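Local coordinates for aluminum resistance protein (Clostridium novyi, PDB 3I16), which is probably a pyridoxal-5'-phosphate-dependent carbon-sulfur lyase of the methionine gamma-lyase family, named for involvement in aluminum resistance, at residues B[10-23]-B[415-427]. Sequence-based numbering, arbitrary orientation. Where two conformers were deposited one is given.
Sequences LKKYNINDRVLKLY and KIGILIALSRIVK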
loop_
_atom_site.group_PDB
_atom_site.type_symbol
_atom_site.label_atom_id
_atom_site.label_comp_id
_atom_site.label_asym_id
_atom_site.label_seq_id
_atom_site.Cartn_x
_atom_site.Cartn_y
_atom_site.Cartn_z
ATOM N N LEU B 10 -7.903 -36.199 5.513
ATOM C CA LEU B 10 -6.636 -36.541 4.861
ATOM C C LEU B 10 -6.798 -37.622 3.779
ATOM O O LEU B 10 -6.134 -37.544 2.749
ATOM C CB LEU B 10 -5.552 -36.945 5.873
ATOM C CG LEU B 10 -4.964 -35.817 6.715
ATOM C CD1 LEU B 10 -4.034 -36.405 7.764
ATOM C CD2 LEU B 10 -4.202 -34.798 5.856
ATOM N N LYS B 11 -7.696 -38.587 3.976
ATOM C CA LYS B 11 -7.912 -39.631 2.951
ATOM C C LYS B 11 -8.417 -39.001 1.650
ATOM O O LYS B 11 -8.153 -39.518 0.577
ATOM C CB LYS B 11 -8.840 -40.781 3.408
ATOM C CG LYS B 11 -8.500 -41.356 4.785
ATOM C CD LYS B 11 -8.608 -42.884 4.924
ATOM C CE LYS B 11 -7.299 -43.603 4.482
ATOM N NZ LYS B 11 -6.063 -43.217 5.272
ATOM N N LYS B 12 -9.086 -37.848 1.736
ATOM C CA LYS B 12 -9.550 -37.152 0.543
ATOM C C LYS B 12 -8.375 -36.556 -0.278
ATOM O O LYS B 12 -8.567 -36.118 -1.414
ATOM C CB LYS B 12 -10.614 -36.105 0.913
ATOM C CG LYS B 12 -11.821 -36.699 1.673
ATOM N N TYR B 13 -7.175 -36.525 0.307
ATOM C CA TYR B 13 -5.937 -36.141 -0.382
ATOM C C TYR B 13 -5.130 -37.366 -0.840
ATOM O O TYR B 13 -3.985 -37.228 -1.227
ATOM C CB TYR B 13 -5.053 -35.317 0.558
ATOM C CG TYR B 13 -5.498 -33.897 0.736
ATOM C CD1 TYR B 13 -6.506 -33.559 1.623
ATOM C CD2 TYR B 13 -4.891 -32.880 0.009
ATOM C CE1 TYR B 13 -6.907 -32.229 1.770
ATOM C CE2 TYR B 13 -5.273 -31.573 0.147
ATOM C CZ TYR B 13 -6.277 -31.243 1.023
ATOM O OH TYR B 13 -6.635 -29.919 1.147
ATOM N N ASN B 14 -5.745 -38.548 -0.793
ATOM C CA ASN B 14 -5.106 -39.820 -1.154
ATOM C C ASN B 14 -3.916 -40.154 -0.247
ATOM O O ASN B 14 -2.942 -40.799 -0.666
ATOM C CB ASN B 14 -4.764 -39.891 -2.653
ATOM C CG ASN B 14 -6.011 -39.941 -3.535
ATOM O OD1 ASN B 14 -7.088 -40.361 -3.098
ATOM N ND2 ASN B 14 -5.862 -39.528 -4.791
ATOM N N ILE B 15 -4.012 -39.714 1.009
ATOM C CA ILE B 15 -3.011 -40.027 2.029
ATOM C C ILE B 15 -3.420 -41.386 2.539
ATOM O O ILE B 15 -4.556 -41.586 2.960
ATOM C CB ILE B 15 -2.977 -38.989 3.151
ATOM C CG1 ILE B 15 -2.330 -37.699 2.604
ATOM C CG2 ILE B 15 -2.165 -39.523 4.325
ATOM C CD1 ILE B 15 -2.520 -36.465 3.461
ATOM N N ASN B 16 -2.500 -42.342 2.486
ATOM C CA ASN B 16 -2.834 -43.729 2.787
ATOM C C ASN B 16 -2.444 -44.125 4.210
ATOM O O ASN B 16 -1.734 -43.388 4.903
ATOM C CB ASN B 16 -2.175 -44.628 1.733
ATOM C CG ASN B 16 -0.660 -44.458 1.697
ATOM O OD1 ASN B 16 0.017 -44.901 2.608
ATOM N ND2 ASN B 16 -0.134 -43.759 0.666
ATOM N N ASP B 17 -2.916 -45.280 4.651
ATOM C CA ASP B 17 -2.635 -45.732 6.019
ATOM C C ASP B 17 -1.155 -45.961 6.293
ATOM O O ASP B 17 -0.705 -45.757 7.394
ATOM C CB ASP B 17 -3.395 -47.026 6.308
ATOM C CG ASP B 17 -4.883 -46.812 6.392
ATOM O OD1 ASP B 17 -5.304 -45.677 6.733
ATOM O OD2 ASP B 17 -5.622 -47.783 6.125
ATOM N N ARG B 18 -0.399 -46.411 5.296
ATOM C CA ARG B 18 1.042 -46.626 5.497
ATOM C C ARG B 18 1.722 -45.317 5.857
ATOM O O ARG B 18 2.554 -45.270 6.765
ATOM C CB ARG B 18 1.658 -47.237 4.248
ATOM C CG ARG B 18 3.161 -47.465 4.269
ATOM C CD ARG B 18 3.533 -48.331 3.028
ATOM N NE ARG B 18 4.854 -48.940 3.165
ATOM C CZ ARG B 18 5.322 -49.949 2.416
ATOM N NH1 ARG B 18 4.606 -50.496 1.437
ATOM N NH2 ARG B 18 6.532 -50.432 2.663
ATOM N N VAL B 19 1.361 -44.256 5.143
ATOM C CA VAL B 19 1.924 -42.932 5.426
ATOM C C VAL B 19 1.454 -42.395 6.780
ATOM O O VAL B 19 2.262 -41.867 7.533
ATOM C CB VAL B 19 1.659 -41.934 4.283
ATOM C CG1 VAL B 19 1.970 -40.511 4.716
ATOM C CG2 VAL B 19 2.510 -42.337 3.099
ATOM N N LEU B 20 0.177 -42.588 7.113
ATOM C CA LEU B 20 -0.339 -42.132 8.409
ATOM C C LEU B 20 0.369 -42.813 9.544
ATOM O O LEU B 20 0.695 -42.158 10.525
ATOM C CB LEU B 20 -1.847 -42.327 8.536
ATOM C CG LEU B 20 -2.715 -41.423 7.662
ATOM C CD1 LEU B 20 -4.181 -41.899 7.662
ATOM C CD2 LEU B 20 -2.579 -39.936 8.107
ATOM N N LYS B 21 0.614 -44.117 9.415
ATOM C CA LYS B 21 1.318 -44.872 10.460
ATOM C C LYS B 21 2.781 -44.449 10.567
ATOM O O LYS B 21 3.335 -44.381 11.673
ATOM C CB LYS B 21 1.171 -46.396 10.249
ATOM C CG LYS B 21 2.022 -47.271 11.181
ATOM C CD LYS B 21 1.444 -47.439 12.603
ATOM C CE LYS B 21 0.313 -48.457 12.630
ATOM N N LEU B 22 3.418 -44.188 9.427
ATOM C CA LEU B 22 4.790 -43.667 9.424
ATOM C C LEU B 22 4.810 -42.344 10.171
ATOM O O LEU B 22 5.731 -42.102 10.950
ATOM C CB LEU B 22 5.349 -43.473 8.008
ATOM C CG LEU B 22 5.833 -44.720 7.274
ATOM C CD1 LEU B 22 5.873 -44.412 5.778
ATOM C CD2 LEU B 22 7.194 -45.190 7.819
ATOM N N TYR B 23 3.802 -41.503 9.927
ATOM C CA TYR B 23 3.687 -40.219 10.613
ATOM C C TYR B 23 3.528 -40.383 12.133
ATOM O O TYR B 23 4.220 -39.703 12.939
ATOM C CB TYR B 23 2.535 -39.374 10.033
ATOM C CG TYR B 23 2.080 -38.289 10.977
ATOM C CD1 TYR B 23 2.847 -37.159 11.170
ATOM C CD2 TYR B 23 0.890 -38.423 11.722
ATOM C CE1 TYR B 23 2.477 -36.191 12.053
ATOM C CE2 TYR B 23 0.522 -37.451 12.638
ATOM C CZ TYR B 23 1.314 -36.333 12.783
ATOM O OH TYR B 23 1.002 -35.339 13.663
ATOM N N LYS B 415 3.473 -30.369 8.237
ATOM C CA LYS B 415 3.039 -31.763 8.418
ATOM C C LYS B 415 2.121 -32.242 7.289
ATOM O O LYS B 415 2.366 -33.276 6.685
ATOM C CB LYS B 415 2.301 -31.869 9.755
ATOM C CG LYS B 415 1.604 -33.177 10.085
ATOM C CD LYS B 415 0.532 -32.931 11.163
ATOM C CE LYS B 415 1.108 -32.395 12.462
ATOM N NZ LYS B 415 0.040 -32.025 13.450
ATOM N N ILE B 416 1.075 -31.485 7.011
ATOM C CA ILE B 416 0.098 -31.861 5.981
ATOM C C ILE B 416 0.792 -31.987 4.621
ATOM O O ILE B 416 0.598 -32.968 3.903
ATOM C CB ILE B 416 -1.055 -30.830 5.891
ATOM C CG1 ILE B 416 -1.899 -30.818 7.163
ATOM C CG2 ILE B 416 -1.947 -31.117 4.660
ATOM C CD1 ILE B 416 -2.667 -29.476 7.363
ATOM N N GLY B 417 1.643 -31.018 4.292
ATOM C CA GLY B 417 2.394 -31.063 3.033
ATOM C C GLY B 417 3.318 -32.259 2.883
ATOM O O GLY B 417 3.400 -32.852 1.808
ATOM N N ILE B 418 3.991 -32.618 3.973
ATOM C CA ILE B 418 4.913 -33.745 3.991
ATOM C C ILE B 418 4.117 -35.023 3.748
ATOM O O ILE B 418 4.517 -35.870 2.955
ATOM C CB ILE B 418 5.713 -33.794 5.330
ATOM C CG1 ILE B 418 6.730 -32.627 5.400
ATOM C CG2 ILE B 418 6.480 -35.055 5.438
ATOM C CD1 ILE B 418 7.230 -32.314 6.829
ATOM N N LEU B 419 2.966 -35.139 4.394
ATOM C CA LEU B 419 2.111 -36.322 4.220
ATOM C C LEU B 419 1.600 -36.476 2.766
ATOM O O LEU B 419 1.581 -37.596 2.232
ATOM C CB LEU B 419 0.939 -36.301 5.212
ATOM C CG LEU B 419 1.276 -36.381 6.733
ATOM C CD1 LEU B 419 0.001 -36.516 7.559
ATOM C CD2 LEU B 419 2.211 -37.517 7.052
ATOM N N ILE B 420 1.154 -35.363 2.175
ATOM C CA ILE B 420 0.686 -35.305 0.798
ATOM C C ILE B 420 1.819 -35.757 -0.128
ATOM O O ILE B 420 1.639 -36.683 -0.915
ATOM C CB ILE B 420 0.191 -33.851 0.413
ATOM C CG1 ILE B 420 -1.101 -33.506 1.165
ATOM C CG2 ILE B 420 -0.062 -33.734 -1.109
ATOM C CD1 ILE B 420 -1.509 -32.026 1.111
ATOM N N ALA B 421 3.000 -35.159 0.047
ATOM C CA ALA B 421 4.155 -35.457 -0.791
ATOM C C ALA B 421 4.622 -36.911 -0.654
ATOM O O ALA B 421 4.797 -37.618 -1.653
ATOM C CB ALA B 421 5.307 -34.476 -0.474
ATOM N N LEU B 422 4.782 -37.381 0.573
ATOM C CA LEU B 422 5.198 -38.758 0.774
ATOM C C LEU B 422 4.194 -39.740 0.224
ATOM O O LEU B 422 4.582 -40.804 -0.298
ATOM C CB LEU B 422 5.484 -39.050 2.264
ATOM C CG LEU B 422 5.998 -40.455 2.606
ATOM C CD1 LEU B 422 7.292 -40.765 1.896
ATOM C CD2 LEU B 422 6.180 -40.613 4.142
ATOM N N SER B 423 2.905 -39.430 0.335
ATOM C CA SER B 423 1.870 -40.349 -0.170
ATOM C C SER B 423 1.967 -40.546 -1.693
ATOM O O SER B 423 1.532 -41.579 -2.204
ATOM C CB SER B 423 0.465 -39.909 0.242
ATOM O OG SER B 423 0.300 -39.995 1.670
ATOM N N ARG B 424 2.509 -39.567 -2.409
ATOM C CA ARG B 424 2.737 -39.753 -3.856
ATOM C C ARG B 424 3.805 -40.794 -4.140
ATOM O O ARG B 424 3.761 -41.420 -5.188
ATOM C CB ARG B 424 3.183 -38.481 -4.552
ATOM C CG ARG B 424 2.139 -37.429 -4.687
ATOM C CD ARG B 424 2.767 -36.150 -5.219
ATOM N NE ARG B 424 3.019 -36.074 -6.664
ATOM C CZ ARG B 424 2.294 -35.366 -7.546
ATOM N NH1 ARG B 424 1.212 -34.680 -7.179
ATOM N NH2 ARG B 424 2.651 -35.331 -8.827
ATOM N N ILE B 425 4.755 -40.999 -3.228
ATOM C CA ILE B 425 5.844 -41.953 -3.487
ATOM C C ILE B 425 5.828 -43.225 -2.626
ATOM O O ILE B 425 6.516 -44.190 -2.949
ATOM C CB ILE B 425 7.238 -41.227 -3.448
ATOM C CG1 ILE B 425 7.664 -40.801 -2.043
ATOM C CG2 ILE B 425 7.224 -39.970 -4.309
ATOM C CD1 ILE B 425 8.932 -39.959 -2.078
ATOM N N VAL B 426 5.052 -43.248 -1.543
ATOM C CA VAL B 426 4.956 -44.426 -0.677
ATOM C C VAL B 426 3.476 -44.766 -0.506
ATOM O O VAL B 426 2.663 -43.888 -0.199
ATOM C CB VAL B 426 5.644 -44.190 0.685
ATOM C CG1 VAL B 426 5.373 -45.364 1.645
ATOM C CG2 VAL B 426 7.140 -43.991 0.475
ATOM N N LYS B 427 3.139 -46.036 -0.737
ATOM C CA LYS B 427 1.752 -46.512 -0.725
ATOM C C LYS B 427 1.604 -47.895 -0.109
ATOM O O LYS B 427 2.369 -48.840 -0.346
ATOM C CB LYS B 427 1.205 -46.553 -2.158
ATOM C CG LYS B 427 1.306 -45.225 -2.892
ATOM C CD LYS B 427 0.712 -45.281 -4.286
ATOM C CE LYS B 427 0.914 -43.948 -5.001
ATOM N NZ LYS B 427 0.189 -42.837 -4.323
ATOM O OXT LYS B 427 0.660 -48.113 0.642
HETATM O O HOH W 1 -1.587 -42.876 -1.527
HETATM O O HOH W 2 -1.556 -48.148 2.936
#
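K415 lays its methylenes obliquely along the Y23 ring, the first step of a contact that joins the two ends of the chain and whose direct hydrogen bonds gather at the C-terminal end. The carbon CE of K415 comes within 3.2 Å of the oxygen Y23 OH, a carbon-to-oxygen contact, while the ammonium is held by D412 and by E42 of the second subunit. One turn on, L419 is a knob in a hole formed by L10, V19, L20 and Y23. Its two methyls divide the work: CD2 touches Y23 CB at 3.5 Å, and CD1 meets L10 CD1 at 4.0 Å. I420 extends its CD1 obliquely toward the Y13 ring, 3.7 Å from CD2 of that tyrosine, whose hydroxyl is hydrogen-bonded to Q53 and N50 of the second subunit. L422 then packs its branched end on V19 and L22. S423 presses against I15 and V19, yet its buried hydroxyl is satisfied within its own helix: with OG beside the backbone N (chi1 -66°), it donates to L419 O at 2.8 Å, on the face opposite S423 N. V426 O receives N16 ND2 on an in-plane lone pair (2.9 Å, N-H...O 151°). The same amide's OD1 caps V19 N, so one side chain caps helix 17-54 and holds the C-terminal tail. At the terminus, K427 O takes a weak bond from R18 NH1, and a water joins K427 OXT to R18 N. The axes of 17-23 and 415-425 approach to 9.6 Å at 132°, away from the cofactor pocket: knob-into-hole packing of L419 against helices 4-11 and 17-54, with an N-cap asparagine clasping the C-terminal tail.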